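Local coordinates for protein phosphoserine aminotransferase (PDB 1W23) that catalyses the reversible, pyridoxal-phosphate-dependent conversion of 3-phosphohydroxypyruvate and glutamate to phosphoserine and 2-oxoglutarate, the second step of serine biosynthesis from 3-phosphoglycerate, at residues L19-K24 against M246-L251; N150-G155 against L296-F301; Q310-K315 against I354-N359. One frame throughout, in Å; residues are numbered along the deposited sequence. Where two conformers were deposited one is given.

Interaction 1. Residues L19-K24 against M246-L251; sequences LERAQK and MLRNVL
Arg21 lays its guanidinium flat on that of Arg248, centres 3.9 Å apart and planes at 9°, where helices 16-24 and 241-256 pack at 135° between their local directions. The same face of Arg21 lies over the Asn249 amide, the two planes nearly parallel (4°); OD1 lies 3.5 Å from Arg21 NH1, but over the flat group and at an angle too poor for a hydrogen bond. Arg21 reaches this far because its chain is extended from CG to NE. Alongside, Ala22 CB touches Met246 SD at 3.6 Å, and the bent methionine chain turns CE to Leu19 CD2 at 4.0 Å. Met37 of the second subunit also packs on Met246.

What sets the flat groups in place lies one shell out. Arg248 bends back along its own helix, and its NE and NH2 both grip Asn249 OD1, each at 3.0 Å, while NH1 is bonded to Gln52 OE1; Asn249 ND2 is given to Ala18 O. A leucine replacing Arg248 would probably leave OD1 without its two donors and Arg21 without the guanidinium on which it stacks. Asp252, in a salt bridge with Arg21 and a long, weak ion pair with Arg248, probably makes the paired cations tolerable. At the edge of Arg21, water 1 accepts from NH1 at 3.0 Å and donates to Asn249 O at 2.8 Å.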
loop_
_atom_site.group_PDB
_atom_site.type_symbol
_atom_site.label_atom_id
_atom_site.label_comp_id
_atom_site.label_asym_id
_atom_site.label_seq_id
_atom_site.Cartn_x
_atom_site.Cartn_y
_atom_site.Cartn_z
ATOM N N LEU A 19 3.646 -18.744 1.905
ATOM C CA LEU A 19 3.648 -18.609 0.451
ATOM C C LEU A 19 2.981 -19.803 -0.205
ATOM O O LEU A 19 2.248 -19.617 -1.201
ATOM C CB LEU A 19 5.075 -18.405 -0.088
ATOM C CG LEU A 19 5.662 -17.000 0.148
ATOM C CD1 LEU A 19 7.175 -17.059 -0.066
ATOM C CD2 LEU A 19 5.027 -15.991 -0.765
ATOM N N GLU A 20 3.254 -21.018 0.243
ATOM C CA GLU A 20 2.621 -22.198 -0.329
ATOM C C GLU A 20 1.123 -22.166 -0.136
ATOM O O GLU A 20 0.379 -22.514 -1.041
ATOM C CB GLU A 20 3.241 -23.452 0.265
ATOM C CG GLU A 20 4.665 -23.731 -0.183
ATOM C CD GLU A 20 5.461 -24.721 0.604
ATOM O OE1 GLU A 20 5.181 -24.883 1.804
ATOM O OE2 GLU A 20 6.423 -25.311 0.075
ATOM N N ARG A 21 0.671 -21.735 1.039
ATOM C CA ARG A 21 -0.764 -21.549 1.306
ATOM C C ARG A 21 -1.367 -20.538 0.334
ATOM O O ARG A 21 -2.397 -20.779 -0.270
ATOM C CB ARG A 21 -0.936 -21.121 2.774
ATOM C CG ARG A 21 -2.341 -20.843 3.229
ATOM C CD ARG A 21 -2.349 -20.459 4.701
ATOM N NE ARG A 21 -3.697 -20.248 5.189
ATOM C CZ ARG A 21 -3.947 -19.784 6.424
ATOM N NH1 ARG A 21 -2.937 -19.459 7.267
ATOM N NH2 ARG A 21 -5.212 -19.649 6.827
ATOM N N ALA A 22 -0.676 -19.399 0.202
ATOM C CA ALA A 22 -1.195 -18.371 -0.707
ATOM C C ALA A 22 -1.258 -18.884 -2.146
ATOM O O ALA A 22 -2.209 -18.595 -2.894
ATOM C CB ALA A 22 -0.283 -17.146 -0.633
ATOM N N GLN A 23 -0.234 -19.613 -2.590
ATOM C CA GLN A 23 -0.207 -20.155 -3.943
ATOM C C GLN A 23 -1.414 -21.082 -4.173
ATOM O O GLN A 23 -2.091 -20.988 -5.188
ATOM C CB GLN A 23 1.089 -20.899 -4.190
ATOM C CG GLN A 23 1.232 -21.419 -5.615
ATOM C CD GLN A 23 2.496 -22.213 -5.799
ATOM O OE1 GLN A 23 2.854 -23.088 -4.976
ATOM N NE2 GLN A 23 3.240 -21.947 -6.852
ATOM N N LYS A 24 -1.626 -22.012 -3.236
ATOM C CA LYS A 24 -2.656 -23.020 -3.420
ATOM C C LYS A 24 -4.019 -22.398 -3.604
ATOM O O LYS A 24 -4.801 -22.883 -4.436
ATOM C CB LYS A 24 -2.648 -23.991 -2.219
ATOM C CG LYS A 24 -3.581 -25.176 -2.383
ATOM C CD LYS A 24 -3.474 -26.043 -1.086
ATOM C CE LYS A 24 -4.330 -27.315 -1.169
ATOM N NZ LYS A 24 -3.924 -28.300 -0.089
ATOM N N MET A 246 -1.516 -11.807 3.478
ATOM C CA MET A 246 -0.201 -12.440 3.651
ATOM C C MET A 246 0.305 -12.257 5.066
ATOM O O MET A 246 0.928 -13.187 5.627
ATOM C CB MET A 246 0.793 -11.887 2.627
ATOM C CG MET A 246 0.573 -12.396 1.231
ATOM S SD MET A 246 0.734 -14.156 1.027
ATOM C CE MET A 246 2.317 -14.507 1.715
ATOM N N LEU A 247 0.114 -11.084 5.678
ATOM C CA LEU A 247 0.432 -10.846 7.061
ATOM C C LEU A 247 -0.275 -11.883 7.954
ATOM O O LEU A 247 0.361 -12.493 8.831
ATOM C CB LEU A 247 0.028 -9.412 7.438
ATOM C CG LEU A 247 0.045 -9.046 8.933
ATOM C CD1 LEU A 247 1.349 -9.074 9.562
ATOM C CD2 LEU A 247 -0.664 -7.692 9.092
ATOM N N ARG A 248 -1.575 -12.105 7.746
ATOM C CA ARG A 248 -2.279 -13.125 8.488
ATOM C C ARG A 248 -1.555 -14.457 8.353
ATOM O O ARG A 248 -1.336 -15.167 9.352
ATOM C CB ARG A 248 -3.746 -13.153 7.999
ATOM C CG ARG A 248 -4.706 -14.002 8.851
ATOM C CD ARG A 248 -4.554 -15.534 8.750
ATOM N NE ARG A 248 -4.612 -15.990 7.338
ATOM C CZ ARG A 248 -5.734 -16.301 6.737
ATOM N NH1 ARG A 248 -6.912 -16.296 7.358
ATOM N NH2 ARG A 248 -5.693 -16.641 5.426
ATOM N N ASN A 249 -1.249 -14.866 7.109
ATOM C CA ASN A 249 -0.577 -16.153 6.907
ATOM C C ASN A 249 0.753 -16.219 7.638
ATOM O O ASN A 249 1.084 -17.296 8.227
ATOM C CB ASN A 249 -0.360 -16.409 5.422
ATOM C CG ASN A 249 -1.604 -16.739 4.649
ATOM O OD1 ASN A 249 -2.735 -16.691 5.158
ATOM N ND2 ASN A 249 -1.374 -17.169 3.396
ATOM N N VAL A 250 1.547 -15.176 7.639
ATOM C CA VAL A 250 2.833 -15.171 8.372
ATOM C C VAL A 250 2.600 -15.293 9.855
ATOM O O VAL A 250 3.288 -16.056 10.546
ATOM C CB VAL A 250 3.648 -13.916 7.999
ATOM C CG1 VAL A 250 4.878 -13.815 8.914
ATOM C CG2 VAL A 250 4.069 -13.975 6.545
ATOM N N LEU A 251 1.623 -14.556 10.391
ATOM C CA LEU A 251 1.335 -14.637 11.827
ATOM C C LEU A 251 0.874 -16.049 12.219
ATOM O O LEU A 251 1.218 -16.540 13.303
ATOM C CB LEU A 251 0.279 -13.604 12.225
ATOM C CG LEU A 251 0.659 -12.139 12.029
ATOM C CD1 LEU A 251 -0.580 -11.267 12.180
ATOM C CD2 LEU A 251 1.708 -11.751 13.045
HETATM O O HOH W 1 0.017 -19.486 6.844
#

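Interaction 2. Residues N150-G155 against L296-F301; sequences NNTIYG and LMNVTF. With PLP (pyridoxal-5'-phosphate), chain J.
Met297 sets its CB against the amide of Asn150, 3.8 Å from ND2, before its chain bends away. At Asn298 the contact turns polar: OD1 accepts from Asn150 ND2 at 2.8 Å, the donor standing almost in line with the C=O bond, though the bond is bent at the hydrogen (133°). An asparagine suits both ends, since each amide has a second job: Asn150 OD1 takes a bond from Ser295, and Asn298 ND2 serves Ser336 and Tyr338. The Asn298 amide also meets Thr152 CG2, 3.6 Å from ND2, on the residue whose OG1 is hydrogen-bonded to PLP O3 at 2.6 Å. Asn298 thus backs a first-shell cofactor residue from the middle strand of the three-stranded antiparallel sheet, 298-302, while 152-155 form the turn between the short antiparallel strands 150-151 and 156-157. Asn298 O lies 3.2 Å from Gly155 CA; a side chain there would run into this oxygen and Thr300 OG1. Thr300, with OG1 between its backbone N and carbonyl carbon (chi1 54°), gives its hydroxyl proton to Tyr154 O at 2.9 Å, approaching from 58° above the carbonyl plane. Water 2 accepts from Thr300 N and donates to Gly155 O.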
loop_
_atom_site.group_PDB
_atom_site.type_symbol
_atom_site.label_atom_id
_atom_site.label_comp_id
_atom_site.label_asym_id
_atom_site.label_seq_id
_atom_site.Cartn_x
_atom_site.Cartn_y
_atom_site.Cartn_z
ATOM N N ASN A 150 15.340 -1.301 16.521
ATOM C CA ASN A 150 16.361 -2.013 15.778
ATOM C C ASN A 150 16.796 -1.079 14.637
ATOM O O ASN A 150 15.983 -0.653 13.800
ATOM C CB ASN A 150 15.837 -3.379 15.287
ATOM C CG ASN A 150 16.971 -4.212 14.680
ATOM O OD1 ASN A 150 17.728 -4.838 15.463
ATOM N ND2 ASN A 150 17.087 -4.174 13.362
ATOM N N ASN A 151 18.068 -0.740 14.669
ATOM C CA ASN A 151 18.645 0.228 13.742
ATOM C C ASN A 151 19.201 -0.538 12.552
ATOM O O ASN A 151 20.340 -1.029 12.535
ATOM C CB ASN A 151 19.725 1.043 14.446
ATOM C CG ASN A 151 19.099 1.685 15.678
ATOM O OD1 ASN A 151 18.360 2.661 15.545
ATOM N ND2 ASN A 151 19.383 1.151 16.845
ATOM N N THR A 152 18.324 -0.699 11.547
ATOM C CA THR A 152 18.501 -1.687 10.472
ATOM C C THR A 152 19.813 -1.510 9.725
ATOM O O THR A 152 20.394 -2.500 9.242
ATOM C CB THR A 152 17.306 -1.535 9.474
ATOM O OG1 THR A 152 16.137 -1.223 10.253
ATOM C CG2 THR A 152 17.079 -2.804 8.661
ATOM N N ILE A 153 20.231 -0.250 9.522
ATOM C CA ILE A 153 21.446 0.035 8.751
ATOM C C ILE A 153 22.716 -0.222 9.504
ATOM O O ILE A 153 23.751 -0.631 8.937
ATOM C CB ILE A 153 21.373 1.477 8.183
ATOM C CG1 ILE A 153 20.317 1.512 7.064
ATOM C CG2 ILE A 153 22.732 1.981 7.720
ATOM C CD1 ILE A 153 19.820 2.876 6.645
ATOM N N TYR A 154 22.683 0.034 10.814
ATOM C CA TYR A 154 23.867 -0.043 11.697
ATOM C C TYR A 154 23.978 -1.355 12.443
ATOM O O TYR A 154 25.060 -1.662 12.976
ATOM C CB TYR A 154 23.871 1.163 12.665
ATOM C CG TYR A 154 24.250 2.416 11.881
ATOM C CD1 TYR A 154 23.299 3.258 11.376
ATOM C CD2 TYR A 154 25.563 2.686 11.618
ATOM C CE1 TYR A 154 23.663 4.383 10.625
ATOM C CE2 TYR A 154 25.932 3.811 10.883
ATOM C CZ TYR A 154 24.965 4.653 10.403
ATOM O OH TYR A 154 25.324 5.775 9.648
ATOM N N GLY A 155 22.941 -2.172 12.513
ATOM C CA GLY A 155 23.040 -3.485 13.166
ATOM C C GLY A 155 23.074 -3.427 14.675
ATOM O O GLY A 155 23.695 -4.302 15.309
ATOM N N LEU A 296 19.961 -8.829 16.743
ATOM C CA LEU A 296 19.588 -10.187 16.358
ATOM C C LEU A 296 19.002 -10.267 14.968
ATOM O O LEU A 296 18.769 -11.372 14.475
ATOM C CB LEU A 296 18.622 -10.765 17.403
ATOM C CG LEU A 296 19.229 -10.922 18.794
ATOM C CD1 LEU A 296 18.131 -11.313 19.780
ATOM C CD2 LEU A 296 20.354 -11.945 18.807
ATOM N N MET A 297 18.718 -9.124 14.341
ATOM C CA MET A 297 18.012 -9.017 13.068
ATOM C C MET A 297 18.898 -8.610 11.875
ATOM O O MET A 297 18.654 -9.073 10.762
ATOM C CB MET A 297 16.865 -7.995 13.223
ATOM C CG MET A 297 15.785 -8.428 14.185
ATOM S SD MET A 297 14.637 -9.698 13.586
ATOM C CE MET A 297 15.271 -11.220 14.304
ATOM N N ASN A 298 19.893 -7.734 12.116
ATOM C CA ASN A 298 20.773 -7.265 11.065
ATOM C C ASN A 298 22.203 -7.284 11.577
ATOM O O ASN A 298 22.520 -6.570 12.493
ATOM C CB ASN A 298 20.425 -5.843 10.581
ATOM C CG ASN A 298 18.974 -5.705 10.176
ATOM O OD1 ASN A 298 18.152 -5.261 11.004
ATOM N ND2 ASN A 298 18.616 -5.997 8.929
ATOM N N VAL A 299 23.050 -8.145 10.974
ATOM C CA VAL A 299 24.438 -8.301 11.411
ATOM C C VAL A 299 25.336 -7.545 10.447
ATOM O O VAL A 299 25.468 -7.913 9.266
ATOM C CB VAL A 299 24.836 -9.787 11.479
ATOM C CG1 VAL A 299 26.280 -9.890 11.934
ATOM C CG2 VAL A 299 23.907 -10.598 12.358
ATOM N N THR A 300 25.951 -6.480 10.945
ATOM C CA THR A 300 26.758 -5.584 10.109
ATOM C C THR A 300 28.244 -5.801 10.363
ATOM O O THR A 300 28.702 -5.880 11.529
ATOM C CB THR A 300 26.339 -4.127 10.347
ATOM O OG1 THR A 300 26.413 -3.871 11.746
ATOM C CG2 THR A 300 24.937 -3.860 9.811
ATOM N N PHE A 301 29.047 -5.897 9.288
ATOM C CA PHE A 301 30.465 -6.173 9.480
ATOM C C PHE A 301 31.237 -5.732 8.225
ATOM O O PHE A 301 30.688 -5.545 7.155
ATOM C CB PHE A 301 30.757 -7.630 9.787
ATOM C CG PHE A 301 30.305 -8.632 8.744
ATOM C CD1 PHE A 301 31.232 -9.113 7.805
ATOM C CD2 PHE A 301 29.013 -9.097 8.662
ATOM C CE1 PHE A 301 30.868 -10.034 6.831
ATOM C CE2 PHE A 301 28.666 -10.056 7.701
ATOM C CZ PHE A 301 29.602 -10.508 6.804
HETATM N N1 PLP J . 12.339 2.311 9.791
HETATM C C2 PLP J . 13.167 1.202 9.838
HETATM C C2A PLP J . 13.745 0.857 11.160
HETATM C C3 PLP J . 13.405 0.472 8.684
HETATM O O3 PLP J . 14.170 -0.595 8.734
HETATM C C4 PLP J . 12.807 0.886 7.437
HETATM C C4A PLP J . 13.018 0.050 6.226
HETATM C C5 PLP J . 11.964 2.009 7.441
HETATM C C6 PLP J . 11.772 2.710 8.621
HETATM C C5A PLP J . 11.316 2.539 6.195
HETATM O O4P PLP J . 10.134 1.711 5.890
HETATM P P PLP J . 9.283 2.017 4.531
HETATM O O1P PLP J . 10.217 1.791 3.382
HETATM O O2P PLP J . 8.816 3.462 4.620
HETATM O O3P PLP J . 8.140 1.024 4.671
HETATM O O HOH W 2 25.345 -6.137 14.055
#

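Interaction 3. Residues Q310-K315 against I354-N359; sequences QQFLAK and IQFKEN
Phe356 swings its CG anti to the backbone N (chi1 -173°), which carries the ring off its own helix and onto the flank of helix 306-318; Phe312 takes the same rotamer, and its ring comes round to meet the first. The two helices, 306-318 and 343-359, run at 135° to each other here with their axes 11.1 Å apart, a spacing that Phe356 is large enough to bridge. The rings form a T-shaped pair: the edge of Phe312 points at the face of Phe356, with centroids 5.5 Å apart and planes at 77°. At that edge CD1 of Phe312 comes within 3.9 Å of Phe356 CG. The Phe356 ring does more than receive an edge. Phe312 CA stands over its face, 4.0 Å from the ring centroid in a CH-pi contact, and the far end of the ring, CZ, comes to 3.5 Å from Phe312 N, so the aromatic surface lies directly against the backbone of the opposing helix.

Around this centre the longer side chains supply their carbon parts. Gln311 CB meets the ring edge of Phe356, 3.9 Å from CZ, while Lys315 CB approaches CD1 at 4.3 Å and its ammonium group goes on to a salt bridge with Glu318. Both residues suit a border near solvent, offering methylenes to the ring and polar ends beyond it. Inward, Leu303 touches both phenylalanines, and Leu352, Met353 and Cys333 pack on Phe312, which is the buried member of the pair. The two segments are therefore joined by dispersion and by weakly polar C-H to pi attraction, forces that depend on close fit and on the angle of the rings, with the polar groups kept to the rim.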
loop_
_atom_site.group_PDB
_atom_site.type_symbol
_atom_site.label_atom_id
_atom_site.label_comp_id
_atom_site.label_asym_id
_atom_site.label_seq_id
_atom_site.Cartn_x
_atom_site.Cartn_y
_atom_site.Cartn_z
ATOM N N GLN A 310 34.911 -6.136 -1.244
ATOM C CA GLN A 310 34.397 -6.356 -2.600
ATOM C C GLN A 310 34.551 -7.805 -3.037
ATOM O O GLN A 310 33.628 -8.398 -3.607
ATOM C CB GLN A 310 35.097 -5.406 -3.589
ATOM C CG GLN A 310 34.965 -3.930 -3.407
ATOM C CD GLN A 310 36.089 -3.108 -4.115
ATOM O OE1 GLN A 310 37.075 -3.431 -4.801
ATOM N NE2 GLN A 310 35.985 -1.768 -3.941
ATOM N N GLN A 311 35.714 -8.384 -2.752
ATOM C CA GLN A 311 35.998 -9.747 -3.135
ATOM C C GLN A 311 35.073 -10.706 -2.402
ATOM O O GLN A 311 34.536 -11.659 -3.012
ATOM C CB GLN A 311 37.466 -10.060 -2.862
ATOM C CG GLN A 311 38.419 -9.344 -3.802
ATOM C CD GLN A 311 39.850 -9.351 -3.259
ATOM O OE1 GLN A 311 40.191 -10.011 -2.283
ATOM N NE2 GLN A 311 40.670 -8.561 -3.952
ATOM N N PHE A 312 34.872 -10.481 -1.108
ATOM C CA PHE A 312 33.935 -11.336 -0.323
ATOM C C PHE A 312 32.539 -11.251 -0.868
ATOM O O PHE A 312 31.871 -12.254 -1.053
ATOM C CB PHE A 312 34.022 -10.879 1.156
ATOM C CG PHE A 312 32.988 -11.589 2.008
ATOM C CD1 PHE A 312 33.133 -12.900 2.388
ATOM C CD2 PHE A 312 31.863 -10.908 2.405
ATOM C CE1 PHE A 312 32.137 -13.531 3.150
ATOM C CE2 PHE A 312 30.892 -11.548 3.145
ATOM C CZ PHE A 312 31.012 -12.861 3.511
ATOM N N LEU A 313 32.043 -10.018 -1.091
ATOM C CA LEU A 313 30.657 -9.858 -1.555
ATOM C C LEU A 313 30.473 -10.468 -2.942
ATOM O O LEU A 313 29.430 -11.053 -3.263
ATOM C CB LEU A 313 30.240 -8.393 -1.519
ATOM C CG LEU A 313 30.045 -7.837 -0.094
ATOM C CD1 LEU A 313 29.935 -6.324 -0.144
ATOM C CD2 LEU A 313 28.828 -8.480 0.570
ATOM N N ALA A 314 31.510 -10.388 -3.803
ATOM C CA ALA A 314 31.432 -11.013 -5.115
ATOM C C ALA A 314 31.399 -12.538 -5.012
ATOM O O ALA A 314 30.638 -13.171 -5.741
ATOM C CB ALA A 314 32.600 -10.553 -6.017
ATOM N N LYS A 315 32.170 -13.089 -4.117
ATOM C CA LYS A 315 32.166 -14.533 -3.925
ATOM C C LYS A 315 30.828 -14.962 -3.382
ATOM O O LYS A 315 30.254 -15.984 -3.786
ATOM C CB LYS A 315 33.308 -14.933 -2.973
ATOM C CG LYS A 315 33.420 -16.409 -2.727
ATOM C CD LYS A 315 33.805 -17.136 -3.983
ATOM C CE LYS A 315 33.976 -18.605 -3.650
ATOM N NZ LYS A 315 34.137 -19.414 -4.895
ATOM N N ILE A 354 34.216 -18.740 6.629
ATOM C CA ILE A 354 35.411 -19.478 7.064
ATOM C C ILE A 354 36.285 -19.782 5.865
ATOM O O ILE A 354 37.498 -19.586 5.888
ATOM C CB ILE A 354 35.022 -20.738 7.848
ATOM C CG1 ILE A 354 34.401 -20.369 9.191
ATOM C CG2 ILE A 354 36.255 -21.660 8.038
ATOM C CD1 ILE A 354 33.764 -21.512 9.912
ATOM N N GLN A 355 35.672 -20.268 4.789
ATOM C CA GLN A 355 36.443 -20.621 3.600
ATOM C C GLN A 355 37.114 -19.399 2.993
ATOM O O GLN A 355 38.289 -19.461 2.591
ATOM C CB GLN A 355 35.543 -21.364 2.587
ATOM C CG GLN A 355 36.248 -21.747 1.271
ATOM C CD GLN A 355 35.312 -22.322 0.208
ATOM O OE1 GLN A 355 34.440 -23.171 0.432
ATOM N NE2 GLN A 355 35.424 -21.828 -1.013
ATOM N N PHE A 356 36.412 -18.279 2.942
ATOM C CA PHE A 356 37.012 -17.065 2.325
ATOM C C PHE A 356 38.204 -16.617 3.144
ATOM O O PHE A 356 39.248 -16.242 2.603
ATOM C CB PHE A 356 35.932 -15.979 2.197
ATOM C CG PHE A 356 36.429 -14.783 1.419
ATOM C CD1 PHE A 356 36.330 -14.775 0.036
ATOM C CD2 PHE A 356 37.005 -13.725 2.090
ATOM C CE1 PHE A 356 36.869 -13.701 -0.649
ATOM C CE2 PHE A 356 37.517 -12.638 1.393
ATOM C CZ PHE A 356 37.450 -12.620 0.025
ATOM N N LYS A 357 38.096 -16.626 4.465
ATOM C CA LYS A 357 39.194 -16.283 5.356
ATOM C C LYS A 357 40.371 -17.204 5.162
ATOM O O LYS A 357 41.522 -16.763 5.014
ATOM C CB LYS A 357 38.696 -16.340 6.805
ATOM C CG LYS A 357 39.744 -16.124 7.881
ATOM C CD LYS A 357 39.139 -16.416 9.250
ATOM C CE LYS A 357 38.951 -17.912 9.609
ATOM N NZ LYS A 357 38.492 -18.158 11.003
ATOM N N GLU A 358 40.083 -18.523 5.164
ATOM C CA GLU A 358 41.196 -19.471 5.045
ATOM C C GLU A 358 41.884 -19.382 3.704
ATOM O O GLU A 358 43.090 -19.728 3.573
ATOM C CB GLU A 358 40.634 -20.892 5.236
ATOM C CG GLU A 358 40.156 -21.151 6.658
ATOM C CD GLU A 358 39.598 -22.508 6.945
ATOM O OE1 GLU A 358 39.499 -22.794 8.172
ATOM O OE2 GLU A 358 39.305 -23.303 6.010
ATOM N N ASN A 359 41.193 -18.956 2.638
ATOM C CA ASN A 359 41.762 -18.954 1.288
ATOM C C ASN A 359 42.341 -17.581 0.949
ATOM O O ASN A 359 42.998 -17.394 -0.088
ATOM C CB ASN A 359 40.719 -19.345 0.255
ATOM C CG ASN A 359 40.292 -20.803 0.343
ATOM O OD1 ASN A 359 40.974 -21.614 0.998
ATOM N ND2 ASN A 359 39.146 -21.129 -0.304
#

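How the interactions relate
Interactions 2 and 3 adjoin: strand 298-302 is followed in the chain by helix 306-318, and Phe301 CE1 packs 4.0 Å from Phe312 CE2, although the two contact centres are 21 Å apart. Interaction 1 stands off, its nearest atoms about 12 Å from those of interaction 2 and about 23 Å from those of interaction 3. Its segments nevertheless alternate along the chain with those of interaction 2, so the chain passes through the two contacts in alternation. Interaction 2 alone meets the cofactor directly; in interaction 1 the side chain of Met246 lies about 10 Å from that of the PLP-binding Gln195, and the second subunit packs nearby. Interaction 3 is peripheral, away from the active site.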